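Local coordinates for iron Transport-associated domain protein (Bacillus anthracis, PDB 4H8Q) that binds heme in a NEAT domain of the hemophore IsdX2, which probably takes heme from methemoglobin, at residues K49-M54 and E91-D96; Y36-A41 and T55-E60; W61-Q66 and K106-S111. The protein carries 1 engineered substitution. All blocks are in the same frame, centred on the assembly; numbering follows the deposited sequence.

Contact 1 of 3, residues K49-M54 and E91-D96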
loop_
_atom_site.group_PDB
_atom_site.type_symbol
_atom_site.label_atom_id
_atom_site.label_comp_id
_atom_site.label_asym_id
_atom_site.label_seq_id
_atom_site.Cartn_x
_atom_site.Cartn_y
_atom_site.Cartn_z
ATOM N N LYS A 49 13.576 -5.570 -11.017
ATOM C CA LYS A 49 12.349 -4.852 -10.688
ATOM C C LYS A 49 11.902 -5.186 -9.269
ATOM O O LYS A 49 12.210 -6.258 -8.746
ATOM C CB LYS A 49 11.240 -5.168 -11.688
ATOM C CG LYS A 49 11.487 -4.597 -13.077
ATOM C CD LYS A 49 10.301 -4.841 -13.998
ATOM C CE LYS A 49 9.479 -3.576 -14.193
ATOM N NZ LYS A 49 10.279 -2.487 -14.824
ATOM N N LYS A 50 11.183 -4.258 -8.647
ATOM C CA LYS A 50 10.739 -4.441 -7.272
ATOM C C LYS A 50 9.223 -4.356 -7.187
ATOM O O LYS A 50 8.622 -3.372 -7.622
ATOM C CB LYS A 50 11.354 -3.380 -6.365
ATOM C CG LYS A 50 12.869 -3.303 -6.423
ATOM C CD LYS A 50 13.394 -2.334 -5.382
ATOM C CE LYS A 50 14.812 -1.893 -5.694
ATOM N NZ LYS A 50 14.858 -1.065 -6.930
ATOM N N TYR A 51 8.610 -5.393 -6.632
ATOM C CA TYR A 51 7.166 -5.412 -6.458
ATOM C C TYR A 51 6.850 -5.536 -4.985
ATOM O O TYR A 51 7.511 -6.274 -4.257
ATOM C CB TYR A 51 6.547 -6.584 -7.209
ATOM C CG TYR A 51 6.957 -6.622 -8.656
ATOM C CD1 TYR A 51 6.290 -5.857 -9.603
ATOM C CD2 TYR A 51 8.021 -7.408 -9.073
ATOM C CE1 TYR A 51 6.669 -5.880 -10.932
ATOM C CE2 TYR A 51 8.408 -7.436 -10.396
ATOM C CZ TYR A 51 7.729 -6.672 -11.321
ATOM O OH TYR A 51 8.117 -6.702 -12.642
ATOM N N ILE A 52 5.834 -4.806 -4.549
ATOM C CA ILE A 52 5.408 -4.839 -3.167
ATOM C C ILE A 52 4.052 -5.503 -3.109
ATOM O O ILE A 52 3.153 -5.149 -3.873
ATOM C CB ILE A 52 5.247 -3.414 -2.626
ATOM C CG1 ILE A 52 6.565 -2.647 -2.761
ATOM C CG2 ILE A 52 4.730 -3.442 -1.183
ATOM C CD1 ILE A 52 7.644 -3.136 -1.829
ATOM N N ALA A 53 3.915 -6.474 -2.217
ATOM C CA ALA A 53 2.628 -7.074 -1.911
ATOM C C ALA A 53 2.234 -6.657 -0.507
ATOM O O ALA A 53 2.931 -6.953 0.465
ATOM C CB ALA A 53 2.702 -8.594 -2.017
ATOM N N MET A 54 1.105 -5.965 -0.414
ATOM C CA MET A 54 0.677 -5.339 0.833
ATOM C C MET A 54 -0.718 -5.810 1.212
ATOM O O MET A 54 -1.618 -5.817 0.370
ATOM C CB MET A 54 0.644 -3.822 0.643
ATOM C CG MET A 54 0.256 -3.063 1.889
ATOM S SD MET A 54 0.373 -1.292 1.603
ATOM C CE MET A 54 2.095 -1.133 1.151
ATOM N N GLU A 91 -0.812 -5.621 -5.085
ATOM C CA GLU A 91 0.569 -5.659 -5.546
ATOM C C GLU A 91 0.834 -4.501 -6.485
ATOM O O GLU A 91 0.002 -4.176 -7.333
ATOM C CB GLU A 91 0.813 -6.975 -6.276
ATOM C CG GLU A 91 2.180 -7.118 -6.893
ATOM C CD GLU A 91 2.268 -8.380 -7.736
ATOM O OE1 GLU A 91 1.880 -8.329 -8.929
ATOM O OE2 GLU A 91 2.704 -9.421 -7.196
ATOM N N PHE A 92 1.987 -3.869 -6.323
ATOM C CA PHE A 92 2.357 -2.729 -7.149
ATOM C C PHE A 92 3.867 -2.603 -7.189
ATOM O O PHE A 92 4.574 -3.173 -6.355
ATOM C CB PHE A 92 1.725 -1.429 -6.622
ATOM C CG PHE A 92 2.024 -1.149 -5.168
ATOM C CD1 PHE A 92 3.179 -0.479 -4.804
ATOM C CD2 PHE A 92 1.151 -1.561 -4.171
ATOM C CE1 PHE A 92 3.453 -0.219 -3.471
ATOM C CE2 PHE A 92 1.418 -1.303 -2.838
ATOM C CZ PHE A 92 2.577 -0.633 -2.490
ATOM N N GLU A 93 4.356 -1.856 -8.169
ATOM C CA GLU A 93 5.782 -1.678 -8.358
ATOM C C GLU A 93 6.303 -0.519 -7.529
ATOM O O GLU A 93 5.617 0.492 -7.335
ATOM C CB GLU A 93 6.079 -1.415 -9.835
ATOM C CG GLU A 93 6.845 -2.511 -10.532
ATOM C CD GLU A 93 7.284 -2.095 -11.924
ATOM O OE1 GLU A 93 6.468 -2.219 -12.864
ATOM O OE2 GLU A 93 8.439 -1.633 -12.071
ATOM N N ALA A 94 7.517 -0.681 -7.020
ATOM C CA ALA A 94 8.226 0.414 -6.389
ATOM C C ALA A 94 9.551 0.555 -7.124
ATOM O O ALA A 94 10.021 -0.389 -7.757
ATOM C CB ALA A 94 8.448 0.128 -4.920
ATOM N N ASN A 95 10.135 1.741 -7.076
ATOM C CA ASN A 95 11.430 1.944 -7.702
ATOM C C ASN A 95 12.478 2.122 -6.622
ATOM O O ASN A 95 13.156 1.173 -6.227
ATOM C CB ASN A 95 11.391 3.161 -8.627
ATOM C CG ASN A 95 10.143 3.192 -9.498
ATOM O OD1 ASN A 95 9.132 3.796 -9.132
ATOM N ND2 ASN A 95 10.206 2.532 -10.653
ATOM N N ASP A 96 12.591 3.352 -6.141
ATOM C CA ASP A 96 13.509 3.681 -5.073
ATOM C C ASP A 96 12.811 3.412 -3.745
ATOM O O ASP A 96 11.898 4.144 -3.359
ATOM C CB ASP A 96 13.889 5.161 -5.181
ATOM C CG ASP A 96 14.920 5.582 -4.162
ATOM O OD1 ASP A 96 15.262 4.772 -3.275
ATOM O OD2 ASP A 96 15.393 6.740 -4.243
HETATM O O HOH W 1 10.771 -1.649 -10.063
#

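Contact 2 of 3, residues Y36-A41 and T55-E60. With HEM (protoporphyrin IX containing Fe), chain B.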
loop_
_atom_site.group_PDB
_atom_site.type_symbol
_atom_site.label_atom_id
_atom_site.label_comp_id
_atom_site.label_asym_id
_atom_site.label_seq_id
_atom_site.Cartn_x
_atom_site.Cartn_y
_atom_site.Cartn_z
ATOM N N TYR A 36 -4.789 0.462 8.761
ATOM C CA TYR A 36 -5.504 -0.500 7.921
ATOM C C TYR A 36 -4.598 -1.227 6.943
ATOM O O TYR A 36 -5.066 -1.830 5.982
ATOM C CB TYR A 36 -6.635 0.202 7.167
ATOM C CG TYR A 36 -7.666 0.766 8.110
ATOM C CD1 TYR A 36 -8.653 -0.047 8.641
ATOM C CD2 TYR A 36 -7.624 2.097 8.502
ATOM C CE1 TYR A 36 -9.592 0.454 9.524
ATOM C CE2 TYR A 36 -8.557 2.611 9.384
ATOM C CZ TYR A 36 -9.537 1.779 9.893
ATOM O OH TYR A 36 -10.465 2.272 10.779
ATOM N N VAL A 37 -3.295 -1.156 7.182
ATOM C CA VAL A 37 -2.343 -1.919 6.390
ATOM C C VAL A 37 -1.486 -2.766 7.318
ATOM O O VAL A 37 -1.336 -2.457 8.505
ATOM C CB VAL A 37 -1.413 -0.999 5.573
ATOM C CG1 VAL A 37 -2.227 -0.082 4.697
ATOM C CG2 VAL A 37 -0.501 -0.195 6.503
ATOM N N VAL A 38 -0.932 -3.847 6.786
ATOM C CA VAL A 38 -0.032 -4.677 7.566
ATOM C C VAL A 38 1.419 -4.402 7.195
ATOM O O VAL A 38 1.793 -4.467 6.032
ATOM C CB VAL A 38 -0.320 -6.164 7.358
ATOM C CG1 VAL A 38 0.719 -7.009 8.094
ATOM C CG2 VAL A 38 -1.733 -6.495 7.808
ATOM N N SER A 39 2.235 -4.060 8.187
ATOM C CA SER A 39 3.671 -3.955 7.971
ATOM C C SER A 39 4.321 -5.042 8.829
ATOM O O SER A 39 3.891 -5.258 9.958
ATOM C CB SER A 39 4.171 -2.566 8.391
ATOM O OG SER A 39 5.579 -2.472 8.286
ATOM N N PRO A 40 5.356 -5.723 8.307
ATOM C CA PRO A 40 5.977 -5.442 7.012
ATOM C C PRO A 40 5.200 -6.007 5.838
ATOM O O PRO A 40 4.452 -6.998 5.966
ATOM C CB PRO A 40 7.321 -6.174 7.106
ATOM C CG PRO A 40 7.045 -7.315 8.012
ATOM C CD PRO A 40 6.070 -6.794 9.028
ATOM N N ALA A 41 5.401 -5.373 4.693
ATOM C CA ALA A 41 4.927 -5.891 3.416
ATOM C C ALA A 41 5.952 -6.878 2.876
ATOM O O ALA A 41 7.004 -7.105 3.485
ATOM C CB ALA A 41 4.735 -4.747 2.434
ATOM N N THR A 55 -0.898 -6.191 2.472
ATOM C CA THR A 55 -2.206 -6.588 2.979
ATOM C C THR A 55 -3.006 -5.383 3.477
ATOM O O THR A 55 -2.515 -4.583 4.291
ATOM C CB THR A 55 -2.070 -7.618 4.116
ATOM O OG1 THR A 55 -1.428 -8.799 3.607
ATOM C CG2 THR A 55 -3.438 -7.984 4.677
ATOM N N LEU A 56 -4.230 -5.262 2.974
ATOM C CA LEU A 56 -5.179 -4.252 3.438
ATOM C C LEU A 56 -6.165 -4.895 4.403
ATOM O O LEU A 56 -6.741 -5.953 4.106
ATOM C CB LEU A 56 -5.954 -3.676 2.255
ATOM C CG LEU A 56 -5.142 -3.005 1.146
ATOM C CD1 LEU A 56 -6.025 -2.571 -0.005
ATOM C CD2 LEU A 56 -4.395 -1.811 1.704
ATOM N N LYS A 57 -6.353 -4.262 5.555
ATOM C CA LYS A 57 -7.365 -4.692 6.513
ATOM C C LYS A 57 -8.666 -3.935 6.268
ATOM O O LYS A 57 -8.683 -2.952 5.533
ATOM C CB LYS A 57 -6.857 -4.476 7.936
ATOM C CG LYS A 57 -5.639 -5.345 8.254
ATOM C CD LYS A 57 -4.612 -4.630 9.116
ATOM C CE LYS A 57 -5.083 -4.456 10.532
ATOM N NZ LYS A 57 -4.011 -3.845 11.376
ATOM N N ASN A 58 -9.760 -4.405 6.863
ATOM C CA ASN A 58 -11.084 -3.861 6.561
ATOM C C ASN A 58 -11.295 -3.686 5.066
ATOM O O ASN A 58 -11.756 -2.638 4.598
ATOM C CB ASN A 58 -11.314 -2.547 7.310
ATOM C CG ASN A 58 -11.523 -2.765 8.792
ATOM O OD1 ASN A 58 -10.575 -2.726 9.576
ATOM N ND2 ASN A 58 -12.760 -3.032 9.178
ATOM N N SER A 59 -10.969 -4.736 4.315
ATOM C CA SER A 59 -10.958 -4.689 2.857
ATOM C C SER A 59 -12.262 -4.162 2.256
ATOM O O SER A 59 -12.253 -3.381 1.305
ATOM C CB SER A 59 -10.654 -6.091 2.297
ATOM O OG SER A 59 -10.684 -6.093 0.879
ATOM N N GLU A 60 -13.387 -4.606 2.806
ATOM C CA GLU A 60 -14.694 -4.203 2.308
ATOM C C GLU A 60 -14.865 -2.679 2.270
ATOM O O GLU A 60 -15.589 -2.155 1.431
ATOM C CB GLU A 60 -15.767 -4.831 3.196
ATOM C CG GLU A 60 -17.180 -4.388 2.927
ATOM C CD GLU A 60 -18.152 -5.009 3.920
ATOM O OE1 GLU A 60 -19.045 -4.289 4.422
ATOM O OE2 GLU A 60 -18.010 -6.219 4.204
HETATM C CHA HEM B . -9.000 11.235 7.610
HETATM C CHB HEM B . -12.182 9.134 10.612
HETATM C CHC HEM B . -11.694 4.901 8.259
HETATM C CHD HEM B . -8.080 6.825 5.637
HETATM C C1A HEM B . -9.907 11.029 8.613
HETATM C C2A HEM B . -10.386 12.033 9.546
HETATM C C3A HEM B . -11.254 11.438 10.370
HETATM C C4A HEM B . -11.374 10.051 9.986
HETATM C CMA HEM B . -12.027 12.094 11.533
HETATM C CAA HEM B . -9.934 13.516 9.582
HETATM C CBA HEM B . -8.482 13.594 10.055
HETATM C CGA HEM B . -8.292 12.992 11.431
HETATM O O1A HEM B . -9.111 13.279 12.340
HETATM O O2A HEM B . -7.308 12.236 11.649
HETATM C C1B HEM B . -12.302 7.812 10.248
HETATM C C2B HEM B . -13.104 6.832 10.941
HETATM C C3B HEM B . -12.977 5.669 10.307
HETATM C C4B HEM B . -12.088 5.860 9.173
HETATM C CMB HEM B . -13.941 7.096 12.215
HETATM C CAB HEM B . -13.679 4.361 10.732
HETATM C CBB HEM B . -13.390 3.219 10.115
HETATM C C1C HEM B . -10.651 5.041 7.363
HETATM C C2C HEM B . -10.106 3.994 6.518
HETATM C C3C HEM B . -9.112 4.519 5.791
HETATM C C4C HEM B . -8.986 5.925 6.148
HETATM C CMC HEM B . -10.616 2.532 6.469
HETATM C CAC HEM B . -8.249 3.771 4.754
HETATM C CBC HEM B . -7.402 4.462 3.992
HETATM C C1D HEM B . -8.027 8.167 5.931
HETATM C C2D HEM B . -7.109 9.077 5.299
HETATM C C3D HEM B . -7.386 10.438 5.904
HETATM C C4D HEM B . -8.454 10.229 6.849
HETATM C CMD HEM B . -6.056 8.742 4.234
HETATM C CAD HEM B . -6.678 11.763 5.566
HETATM C CBD HEM B . -5.725 12.141 6.689
HETATM C CGD HEM B . -4.692 11.076 6.925
HETATM O O1D HEM B . -4.007 10.629 5.957
HETATM O O2D HEM B . -4.539 10.684 8.111
HETATM N NA HEM B . -10.530 9.838 8.908
HETATM N NB HEM B . -11.692 7.186 9.172
HETATM N NC HEM B . -9.933 6.195 7.114
HETATM N ND HEM B . -8.810 8.878 6.842
HETATM FE FE HEM B . -10.401 8.086 7.852
HETATM O O HOH W 2 -1.727 -2.513 11.220
HETATM O O HOH W 3 1.427 -6.277 4.011
HETATM O O HOH W 4 1.908 -8.618 4.377
#

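Contact 3 of 3, residues W61-Q66 and K106-S111. With HEM (protoporphyrin IX containing Fe), chain B.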
loop_
_atom_site.group_PDB
_atom_site.type_symbol
_atom_site.label_atom_id
_atom_site.label_comp_id
_atom_site.label_asym_id
_atom_site.label_seq_id
_atom_site.Cartn_x
_atom_site.Cartn_y
_atom_site.Cartn_z
ATOM N N TRP A 61 -14.191 -1.981 3.177
ATOM C CA TRP A 61 -14.288 -0.516 3.245
ATOM C C TRP A 61 -13.403 0.193 2.225
ATOM O O TRP A 61 -13.653 1.341 1.856
ATOM C CB TRP A 61 -13.860 -0.036 4.628
ATOM C CG TRP A 61 -14.811 -0.337 5.716
ATOM C CD1 TRP A 61 -16.079 -0.843 5.601
ATOM C CD2 TRP A 61 -14.572 -0.153 7.109
ATOM N NE1 TRP A 61 -16.641 -0.978 6.849
ATOM C CE2 TRP A 61 -15.740 -0.566 7.788
ATOM C CE3 TRP A 61 -13.486 0.318 7.849
ATOM C CZ2 TRP A 61 -15.845 -0.514 9.179
ATOM C CZ3 TRP A 61 -13.593 0.366 9.228
ATOM C CH2 TRP A 61 -14.767 -0.045 9.880
ATOM N N ILE A 62 -12.347 -0.474 1.786
ATOM C CA ILE A 62 -11.396 0.181 0.895
ATOM C C ILE A 62 -11.776 -0.149 -0.535
ATOM O O ILE A 62 -11.532 -1.248 -1.010
ATOM C CB ILE A 62 -9.946 -0.239 1.218
ATOM C CG1 ILE A 62 -9.638 0.033 2.694
ATOM C CG2 ILE A 62 -8.972 0.498 0.311
ATOM C CD1 ILE A 62 -8.307 -0.530 3.175
ATOM N N THR A 63 -12.413 0.797 -1.214
ATOM C CA THR A 63 -12.983 0.498 -2.525
ATOM C C THR A 63 -12.031 0.720 -3.695
ATOM O O THR A 63 -12.200 0.119 -4.759
ATOM C CB THR A 63 -14.319 1.221 -2.751
ATOM O OG1 THR A 63 -14.123 2.626 -2.604
ATOM C CG2 THR A 63 -15.346 0.757 -1.729
ATOM N N LYS A 64 -11.037 1.579 -3.506
ATOM C CA LYS A 64 -10.016 1.801 -4.521
ATOM C C LYS A 64 -8.668 1.996 -3.861
ATOM O O LYS A 64 -8.572 2.592 -2.782
ATOM C CB LYS A 64 -10.316 3.045 -5.360
ATOM C CG LYS A 64 -11.507 2.931 -6.289
ATOM C CD LYS A 64 -11.591 4.160 -7.190
ATOM C CE LYS A 64 -12.555 3.930 -8.348
ATOM N NZ LYS A 64 -12.744 5.158 -9.179
ATOM N N PHE A 65 -7.621 1.496 -4.508
ATOM C CA PHE A 65 -6.266 1.752 -4.045
ATOM C C PHE A 65 -5.334 1.879 -5.241
ATOM O O PHE A 65 -5.235 0.957 -6.056
ATOM C CB PHE A 65 -5.767 0.649 -3.102
ATOM C CG PHE A 65 -4.362 0.867 -2.636
ATOM C CD1 PHE A 65 -4.069 1.903 -1.754
ATOM C CD2 PHE A 65 -3.325 0.091 -3.116
ATOM C CE1 PHE A 65 -2.773 2.130 -1.332
ATOM C CE2 PHE A 65 -2.016 0.312 -2.699
ATOM C CZ PHE A 65 -1.740 1.325 -1.801
ATOM N N GLN A 66 -4.657 3.020 -5.351
ATOM C CA GLN A 66 -3.819 3.282 -6.521
ATOM C C GLN A 66 -2.436 3.758 -6.104
ATOM O O GLN A 66 -2.267 4.384 -5.053
ATOM C CB GLN A 66 -4.477 4.338 -7.410
ATOM C CG GLN A 66 -5.874 3.971 -7.839
ATOM C CD GLN A 66 -6.521 5.043 -8.686
ATOM O OE1 GLN A 66 -6.108 6.203 -8.669
ATOM N NE2 GLN A 66 -7.554 4.660 -9.425
ATOM N N LYS A 106 -9.688 5.200 -1.852
ATOM C CA LYS A 106 -11.095 5.548 -1.717
ATOM C C LYS A 106 -11.715 4.654 -0.657
ATOM O O LYS A 106 -11.528 3.442 -0.673
ATOM C CB LYS A 106 -11.840 5.405 -3.043
ATOM C CG LYS A 106 -13.294 5.847 -2.986
ATOM C CD LYS A 106 -13.893 5.865 -4.384
ATOM C CE LYS A 106 -15.290 6.476 -4.405
ATOM N NZ LYS A 106 -16.306 5.500 -3.938
ATOM N N VAL A 107 -12.445 5.259 0.272
ATOM C CA VAL A 107 -13.031 4.529 1.389
ATOM C C VAL A 107 -14.543 4.730 1.393
ATOM O O VAL A 107 -15.032 5.850 1.206
ATOM C CB VAL A 107 -12.466 5.028 2.731
ATOM C CG1 VAL A 107 -12.972 4.166 3.885
ATOM C CG2 VAL A 107 -10.938 5.054 2.702
ATOM N N ASP A 108 -15.282 3.640 1.577
ATOM C CA ASP A 108 -16.740 3.708 1.659
ATOM C C ASP A 108 -17.258 2.855 2.795
ATOM O O ASP A 108 -17.102 1.630 2.785
ATOM C CB ASP A 108 -17.401 3.275 0.352
ATOM C CG ASP A 108 -17.141 4.240 -0.775
ATOM O OD1 ASP A 108 -16.285 3.923 -1.633
ATOM O OD2 ASP A 108 -17.784 5.318 -0.805
ATOM N N ILE A 109 -17.875 3.508 3.779
ATOM C CA ILE A 109 -18.510 2.800 4.874
ATOM C C ILE A 109 -19.964 3.244 4.904
ATOM O O ILE A 109 -20.294 4.279 5.481
ATOM C CB ILE A 109 -17.841 3.097 6.223
ATOM C CG1 ILE A 109 -16.313 2.991 6.103
ATOM C CG2 ILE A 109 -18.384 2.152 7.293
ATOM C CD1 ILE A 109 -15.575 3.301 7.363
ATOM N N ASP A 110 -20.830 2.470 4.258
ATOM C CA ASP A 110 -22.226 2.871 4.091
ATOM C C ASP A 110 -22.924 3.129 5.422
ATOM O O ASP A 110 -23.677 4.090 5.561
ATOM C CB ASP A 110 -23.006 1.822 3.286
ATOM C CG ASP A 110 -22.611 1.790 1.815
ATOM O OD1 ASP A 110 -21.991 2.764 1.334
ATOM O OD2 ASP A 110 -22.932 0.793 1.131
ATOM N N SER A 111 -22.661 2.274 6.402
ATOM C CA SER A 111 -23.360 2.346 7.680
ATOM C C SER A 111 -22.943 3.524 8.568
ATOM O O SER A 111 -23.599 3.808 9.570
ATOM C CB SER A 111 -23.192 1.031 8.447
ATOM O OG SER A 111 -21.861 0.874 8.891
HETATM C CHA HEM B . -9.000 11.235 7.610
HETATM C CHB HEM B . -12.182 9.134 10.612
HETATM C CHC HEM B . -11.694 4.901 8.259
HETATM C CHD HEM B . -8.080 6.825 5.637
HETATM C C1A HEM B . -9.907 11.029 8.613
HETATM C C2A HEM B . -10.386 12.033 9.546
HETATM C C3A HEM B . -11.254 11.438 10.370
HETATM C C4A HEM B . -11.374 10.051 9.986
HETATM C CMA HEM B . -12.027 12.094 11.533
HETATM C CAA HEM B . -9.934 13.516 9.582
HETATM C CBA HEM B . -8.482 13.594 10.055
HETATM C CGA HEM B . -8.292 12.992 11.431
HETATM O O1A HEM B . -9.111 13.279 12.340
HETATM O O2A HEM B . -7.308 12.236 11.649
HETATM C C1B HEM B . -12.302 7.812 10.248
HETATM C C2B HEM B . -13.104 6.832 10.941
HETATM C C3B HEM B . -12.977 5.669 10.307
HETATM C C4B HEM B . -12.088 5.860 9.173
HETATM C CMB HEM B . -13.941 7.096 12.215
HETATM C CAB HEM B . -13.679 4.361 10.732
HETATM C CBB HEM B . -13.390 3.219 10.115
HETATM C C1C HEM B . -10.651 5.041 7.363
HETATM C C2C HEM B . -10.106 3.994 6.518
HETATM C C3C HEM B . -9.112 4.519 5.791
HETATM C C4C HEM B . -8.986 5.925 6.148
HETATM C CMC HEM B . -10.616 2.532 6.469
HETATM C CAC HEM B . -8.249 3.771 4.754
HETATM C CBC HEM B . -7.402 4.462 3.992
HETATM C C1D HEM B . -8.027 8.167 5.931
HETATM C C2D HEM B . -7.109 9.077 5.299
HETATM C C3D HEM B . -7.386 10.438 5.904
HETATM C C4D HEM B . -8.454 10.229 6.849
HETATM C CMD HEM B . -6.056 8.742 4.234
HETATM C CAD HEM B . -6.678 11.763 5.566
HETATM C CBD HEM B . -5.725 12.141 6.689
HETATM C CGD HEM B . -4.692 11.076 6.925
HETATM O O1D HEM B . -4.007 10.629 5.957
HETATM O O2D HEM B . -4.539 10.684 8.111
HETATM N NA HEM B . -10.530 9.838 8.908
HETATM N NB HEM B . -11.692 7.186 9.172
HETATM N NC HEM B . -9.933 6.195 7.114
HETATM N ND HEM B . -8.810 8.878 6.842
HETATM FE FE HEM B . -10.401 8.086 7.852
#

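Contact 1 of 3, residues K49-M54 and E91-D96
Glu-93 OE2 is held by Lys-49 NZ, which forms a salt bridge at 3.4 Å, and by a water that donates to it at 3.1 Å. The same water donates to Ala-94 O and accepts from Lys-50 N, so it joins side chain and backbone. Lys-50 turns at its last torsion to set NZ 2.9 Å from Asn-95 O. In the middle the backbones are tightly paired: Ile-52 N reaches Phe-92 O at 2.7 Å in an almost straight bond (177°), and Phe-92 N returns to Ile-52 O. On the face of Tyr-51 and Glu-93, the glutamate lies alongside the ring, its CG 3.4 Å from Tyr-51 CE1, with carboxylate and ring planes 59° apart. On the other face, a chi1 of 54° puts CG of Phe-92 between its backbone N and carbonyl carbon and turns the ring against Ile-52, whose CB sits over the ring, toward the rim, in a CH-pi contact. Met-54 CE meets the ring edge, 3.7 Å from Phe-92 CZ. Ile-122 and Phe-124 of strand 114-125 also pack against this face. With Ile-52, Phe-92 and Ala-94 inward and Glu-91 and Glu-93 outward, the pairing is characteristic of the immunoglobulin-like beta fold of NEAT domains.

Contact 2 of 3, residues Y36-A41 and T55-E60
Residues 36-38 run beside 55-57 as a short irregular pairing of a loop with the end of strand 49-56, joined by a single bridge between Val-37 and Leu-56, whose CA atoms are 4.7 Å apart. Two backbone bonds frame it: Lys-57 N donates to Tyr-36 O at 2.8 Å, and Val-38 N to Thr-55 O at 3.0 Å. A water accepting from Thr-55 N and donating to Val-38 O extends the link. At the other end, the Tyr-36 ring turns to the heme: the porphyrin methyl CMC lies over the centre of one ring face, 3.4 Å above the plane. Asn-58 OD1 comes to the ring edge, in its plane, 3.3 Å from Tyr-36 CE1, with the amide at 77° to the ring. Lys-57 bends at chi2 and chi3, which lays CD across Val-38 at 3.7 Å from CG2. Lys-57 NZ then reaches a water at 2.6 Å that donates to Val-37 O, and also bonds to Thr-35 O. Val-38 CG2 meets Thr-55 CG2 as the two side chains lie side by side. Around this pairing, Val-37 packs on Phe-20 and Val-22 of strand 14-24, while Thr-55 and Leu-56 rest against strand 87-94; Tyr-36 closes on Trp-61 beside the heme.

Contact 3 of 3, residues W61-Q66 and K106-S111
Trp-61 lies across Ile-109, and almost every atom of its indole finds part of that side chain. CB starts 4.2 Å from Ile-109 CG1, with Val-107 CG1 also nearby. CG comes to 3.7 Å of the same CG1, which sits over the five-membered ring in a CH-pi contact only 10° off the normal. Further out the partners divide: NE1 meets Ile-109 CG2 at 3.6 Å, and CD2 and CE3 lie over CD1, whose height above the indole plane is 3.6 Å. Two side chains of the second strand also touch the heme: Ile-109 CD1 lies 3.5 Å from heme CBB, and Val-107 CG2 3.6 Å from heme CAC. The backbones are antiparallel and carry a classic beta bulge, Thr-63 and Lys-64 both facing Lys-106: Thr-63 N donates to Lys-106 O, Lys-64 N only weakly to the same atom, while Lys-106 N bonds Lys-64 O. On the side away from the heme, Asp-108 OD1 takes two donors: Thr-63 OG1, at 2.7 Å, meets it nearly along the C-O axis, and Lys-106 NZ, at 2.8 Å, is offered its syn lone pair. A chi1 of 57° directs the threonine hydroxyl there. Asp-108 OD2 goes on to His-115 ND1 of strand 114-125, on which Val-107 and Ile-109 pack at Tyr-114; behind Ile-62 stands Val-105, and Arg-88 of strand 87-94 bonds Ile-62 O.

How the contacts relate
All three contacts belong to one antiparallel beta fold but sit at different places on it. Contacts 1 and 2 share strand 49-56 and meet where Ile-52 and Ala-53 pack on Ala-41. Contact 3 uses strands 62-69 and 101-109, and touches contact 1 where Phe-65 meets Phe-92 in the interior. Contact 1 does not touch the heme; it is mostly apolar inside, with a salt bridge outside. Contacts 2 and 3 both reach the heme, where Tyr-36 and Trp-61 adjoin. Waters supplement two backbone bonds in contact 2, where a loop meets a strand end, whereas contact 3 pairs a bulged strand with an outward charged network. None is wholly core; each joins buried residues to more exposed ones.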